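PDB 4WOD: taurocyamine kinase from Schistosoma mansoni, which catalyses the reversible transfer of phosphate between ATP and taurocyamine, yielding N-phosphotaurocyamine and ADP with magnesium as cofactor. Local coordinates for residues 111-116 and 341-346; 275-280 and 303-308. The protein carries 4 engineered substitutions. All coordinates share one frame; numbering follows the deposited sequence.

Contact 1 (111-116 and 341-346)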
# COMPACT_ATOMS: atom_id res chain seq x y z
N ASN A 111 13.35 23.31 -5.38
CA ASN A 111 12.88 23.52 -6.73
C ASN A 111 13.97 23.23 -7.78
O ASN A 111 13.70 23.23 -8.98
CB ASN A 111 12.31 24.92 -6.89
CG ASN A 111 10.81 24.91 -6.75
OD1 ASN A 111 10.17 23.90 -7.05
ND2 ASN A 111 10.24 25.99 -6.24
N THR A 112 15.17 22.95 -7.31
CA THR A 112 16.23 22.46 -8.20
C THR A 112 15.77 21.19 -8.94
O THR A 112 16.17 20.95 -10.07
CB THR A 112 17.52 22.15 -7.41
OG1 THR A 112 17.92 23.33 -6.68
CG2 THR A 112 18.66 21.72 -8.34
N TYR A 113 14.89 20.41 -8.31
CA TYR A 113 14.48 19.12 -8.86
C TYR A 113 13.17 19.21 -9.62
O TYR A 113 12.14 18.66 -9.22
CB TYR A 113 14.44 18.08 -7.72
CG TYR A 113 15.68 18.25 -6.89
CD1 TYR A 113 16.94 17.93 -7.41
CD2 TYR A 113 15.63 18.83 -5.64
CE1 TYR A 113 18.08 18.15 -6.68
CE2 TYR A 113 16.76 19.05 -4.90
CZ TYR A 113 17.98 18.71 -5.42
OH TYR A 113 19.11 18.94 -4.67
N GLY A 114 13.21 19.93 -10.74
CA GLY A 114 12.08 20.01 -11.64
C GLY A 114 11.16 21.20 -11.46
O GLY A 114 10.18 21.30 -12.18
N ASN A 115 11.48 22.08 -10.52
CA ASN A 115 10.64 23.24 -10.21
C ASN A 115 9.18 22.85 -9.94
O ASN A 115 8.25 23.40 -10.54
CB ASN A 115 10.70 24.28 -11.33
CG ASN A 115 10.13 25.62 -10.90
OD1 ASN A 115 10.23 25.99 -9.73
ND2 ASN A 115 9.52 26.33 -11.83
N LEU A 116 9.00 21.90 -9.03
CA LEU A 116 7.68 21.32 -8.73
C LEU A 116 7.11 21.81 -7.40
O LEU A 116 5.96 21.51 -7.06
CB LEU A 116 7.78 19.79 -8.68
CG LEU A 116 8.45 19.04 -9.84
CD1 LEU A 116 8.68 17.55 -9.50
CD2 LEU A 116 7.66 19.19 -11.13
N GLY A 341 14.71 12.66 1.31
CA GLY A 341 13.60 11.90 0.73
C GLY A 341 12.83 12.69 -0.31
O GLY A 341 12.53 12.16 -1.39
N VAL A 342 12.49 13.95 -0.00
CA VAL A 342 11.70 14.74 -0.92
C VAL A 342 12.51 14.96 -2.20
O VAL A 342 11.99 14.84 -3.33
CB VAL A 342 11.25 16.11 -0.31
CG1 VAL A 342 10.80 17.05 -1.39
CG2 VAL A 342 10.11 15.92 0.71
N ARG A 343 13.80 15.25 -2.03
CA ARG A 343 14.67 15.43 -3.18
C ARG A 343 14.65 14.18 -4.09
O ARG A 343 14.44 14.30 -5.30
CB ARG A 343 16.11 15.75 -2.73
CG ARG A 343 17.09 15.61 -3.88
CD ARG A 343 18.53 15.93 -3.49
NE ARG A 343 19.36 15.97 -4.69
CZ ARG A 343 20.63 16.36 -4.71
NH1 ARG A 343 21.22 16.76 -3.59
NH2 ARG A 343 21.31 16.37 -5.86
N ALA A 344 14.82 12.99 -3.51
CA ALA A 344 14.74 11.75 -4.27
C ALA A 344 13.39 11.59 -5.00
O ALA A 344 13.34 11.15 -6.15
CB ALA A 344 14.97 10.52 -3.35
N LEU A 345 12.31 11.94 -4.32
CA LEU A 345 10.98 11.78 -4.91
C LEU A 345 10.74 12.75 -6.07
O LEU A 345 10.15 12.39 -7.09
CB LEU A 345 9.90 11.96 -3.85
CG LEU A 345 9.86 10.96 -2.69
CD1 LEU A 345 8.74 11.35 -1.73
CD2 LEU A 345 9.68 9.53 -3.23
N LEU A 346 11.19 13.99 -5.90
CA LEU A 346 11.03 14.97 -6.96
C LEU A 346 11.93 14.61 -8.15
O LEU A 346 11.53 14.78 -9.31
CB LEU A 346 11.32 16.39 -6.43
CG LEU A 346 10.38 16.95 -5.35
CD1 LEU A 346 10.94 18.25 -4.81
CD2 LEU A 346 8.94 17.15 -5.83
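Tyr113 lays one face of its ring against the side chain of Arg343. The methylene CG of Arg343 sits 3.7 Å from the centroid of the Tyr113 ring, 17° off its normal, which makes a CH-pi contact. The arginine chain is extended from CG to NE and runs obliquely across the ring toward the hydroxyl. Its guanidinium plane ends up only 25° from the ring plane. Tyr113 OH lies over a face of the guanidinium, 3.0 Å from Arg343 NE, at an angle too poor for a hydrogen bond. Both polar ends bond elsewhere: Tyr113 OH with Thr108 OG1, and Arg343 NE in a salt bridge with Glu347. Thr112 CB covers the opposite face of the ring.

Leu346 continues the contact about one helical turn further on. Leu346 CB packs 3.8 Å from Tyr113 CB and also touches Tyr113 O. Leu346 CD2 meets Leu116 CD1 at 3.7 Å; the two side chains lie alongside, pointing opposite ways.

This is plain packing of a loop on a helix. The loop bends at Tyr113 in an inverse gamma turn and leads into strand 117-126. Helix 331-355 lies against the sheet of the first repeat. Leu346 also touches Ala282 on strand 277-283, while Val342 reaches Ile302 on strand 302-306.

Contact 2 (275-280 and 303-308)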
# COMPACT_ATOMS: atom_id res chain seq x y z
N THR A 275 8.51 16.79 17.55
CA THR A 275 7.27 17.44 17.14
C THR A 275 7.36 18.02 15.72
O THR A 275 6.43 18.64 15.25
CB THR A 275 6.82 18.57 18.11
OG1 THR A 275 7.49 19.79 17.79
CG2 THR A 275 7.09 18.21 19.55
N LEU A 276 8.48 17.79 15.05
CA LEU A 276 8.76 18.53 13.83
C LEU A 276 8.13 17.90 12.59
O LEU A 276 8.29 16.71 12.33
CB LEU A 276 10.27 18.66 13.63
CG LEU A 276 10.75 19.65 12.56
CD1 LEU A 276 11.23 20.93 13.20
CD2 LEU A 276 11.86 19.03 11.71
N ARG A 277 7.38 18.71 11.83
CA ARG A 277 6.89 18.29 10.52
C ARG A 277 7.37 19.29 9.48
O ARG A 277 6.88 20.42 9.41
CB ARG A 277 5.37 18.20 10.47
CG ARG A 277 4.86 17.57 9.17
CD ARG A 277 3.33 17.55 9.06
NE ARG A 277 2.85 18.68 8.26
CZ ARG A 277 2.45 18.59 6.99
NH1 ARG A 277 2.04 19.67 6.33
NH2 ARG A 277 2.45 17.42 6.37
N ALA A 278 8.38 18.86 8.73
CA ALA A 278 8.91 19.64 7.62
C ALA A 278 8.22 19.13 6.38
O ALA A 278 8.17 17.92 6.18
CB ALA A 278 10.40 19.47 7.50
N SER A 279 7.75 20.02 5.53
CA SER A 279 7.04 19.54 4.35
C SER A 279 7.09 20.50 3.16
O SER A 279 7.38 21.69 3.32
CB SER A 279 5.59 19.27 4.72
OG SER A 279 4.91 20.50 4.83
N VAL A 280 6.78 19.98 1.98
CA VAL A 280 6.50 20.79 0.79
C VAL A 280 5.15 20.42 0.21
O VAL A 280 4.69 19.28 0.37
CB VAL A 280 7.57 20.60 -0.32
CG1 VAL A 280 8.88 21.15 0.13
CG2 VAL A 280 7.69 19.09 -0.74
N GLN A 303 6.21 10.79 4.33
CA GLN A 303 4.77 10.57 4.46
C GLN A 303 4.00 11.53 3.54
O GLN A 303 4.13 12.75 3.68
CB GLN A 303 4.34 10.77 5.91
CG GLN A 303 2.83 10.94 6.12
CD GLN A 303 2.13 9.61 6.30
OE1 GLN A 303 2.67 8.56 5.96
NE2 GLN A 303 0.91 9.65 6.83
N PRO A 304 3.21 11.00 2.59
CA PRO A 304 2.43 11.87 1.71
C PRO A 304 1.00 12.13 2.21
O PRO A 304 0.37 11.28 2.83
CB PRO A 304 2.40 11.09 0.40
CG PRO A 304 2.39 9.65 0.85
CD PRO A 304 3.15 9.59 2.17
N ARG A 305 0.49 13.33 1.96
CA ARG A 305 -0.91 13.62 2.26
C ARG A 305 -1.52 14.35 1.08
O ARG A 305 -0.92 15.29 0.52
CB ARG A 305 -1.05 14.44 3.55
CG ARG A 305 -0.64 13.70 4.82
CD ARG A 305 -0.16 14.67 5.90
NE ARG A 305 0.09 14.03 7.20
CZ ARG A 305 1.27 14.08 7.84
NH1 ARG A 305 2.30 14.71 7.28
NH2 ARG A 305 1.43 13.48 9.01
N GLY A 306 -2.71 13.91 0.70
CA GLY A 306 -3.43 14.51 -0.40
C GLY A 306 -3.80 15.95 -0.10
O GLY A 306 -3.80 16.36 1.07
N THR A 307 -4.07 16.72 -1.14
CA THR A 307 -4.49 18.11 -0.97
C THR A 307 -5.76 18.35 -1.76
O THR A 307 -5.94 19.42 -2.35
CB THR A 307 -3.39 19.12 -1.43
OG1 THR A 307 -3.02 18.87 -2.79
CG2 THR A 307 -2.16 19.05 -0.54
N HIS A 308 -6.65 17.36 -1.79
CA HIS A 308 -7.90 17.55 -2.51
C HIS A 308 -8.79 18.50 -1.73
O HIS A 308 -8.86 18.45 -0.50
CB HIS A 308 -8.63 16.22 -2.76
CG HIS A 308 -9.82 16.36 -3.66
ND1 HIS A 308 -11.05 16.79 -3.21
CD2 HIS A 308 -9.96 16.16 -4.99
CE1 HIS A 308 -11.90 16.83 -4.21
NE2 HIS A 308 -11.26 16.45 -5.31
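Arg277 and Arg305 bring their guanidinium groups together over the sheet, with Arg277 NH2 2.9 Å from Arg305 NH1. Both atoms are donors, so no hydrogen bond joins them. The two planes are 75° apart, and the groups do not stack. Arg305 NH1 comes in at the edge of the Arg277 guanidinium, near its plane. Arg305 NH1 also lies 3.5 Å from Arg277 CD.

The two chains reach this point differently. Arg277 starts with CG anti to the backbone N (chi1 -172°) and then bends at chi3 (98°), which turns its guanidinium along the strand toward Ser279. Ser279 CB lies 3.8 Å above the plane of the Arg277 guanidinium, toward its rim. Arg305 stays extended from CG to NE and reaches over from the edge strand. Gln303 CG lies 3.9 Å above the centre of the Arg305 guanidinium.

Asp320 probably offsets part of the charge; its OD1 forms a salt bridge with Arg277 NH2. Arg121 brings a further positive charge close to Arg277 NH1. All three arginines are predicted ATP-binding residues, consistent with a pocket made for the nucleotide's phosphates.

Strands 277-283 and 302-306 are not adjacent. Strand 318-323 runs between them, antiparallel to both, and supplies Asp320. Strand 302-306 is the outermost strand at this end of the sheet. Strand 117-126 flanks strand 277-283 on its other side, and helix 331-355 packs on Ala278 and Val280.

In the fold
Both contacts belong to the first repeat and meet at the same sheet. Contact 2 is nested in the chain between the segments of contact 1, and their centres are about 15 Å apart. They touch where Val342 CG1 of helix 331-355 packs 3.8 Å from Val280 CG2 of strand 277-283. Contact 1 is partly buried and mostly apolar, with an arginine chain used as a cover for a ring. Contact 2 is a surface contact between two charged groups, with far less area buried. The arginine of contact 1 takes part in packing between loop and helix; those of contact 2 probably serve the nucleotide.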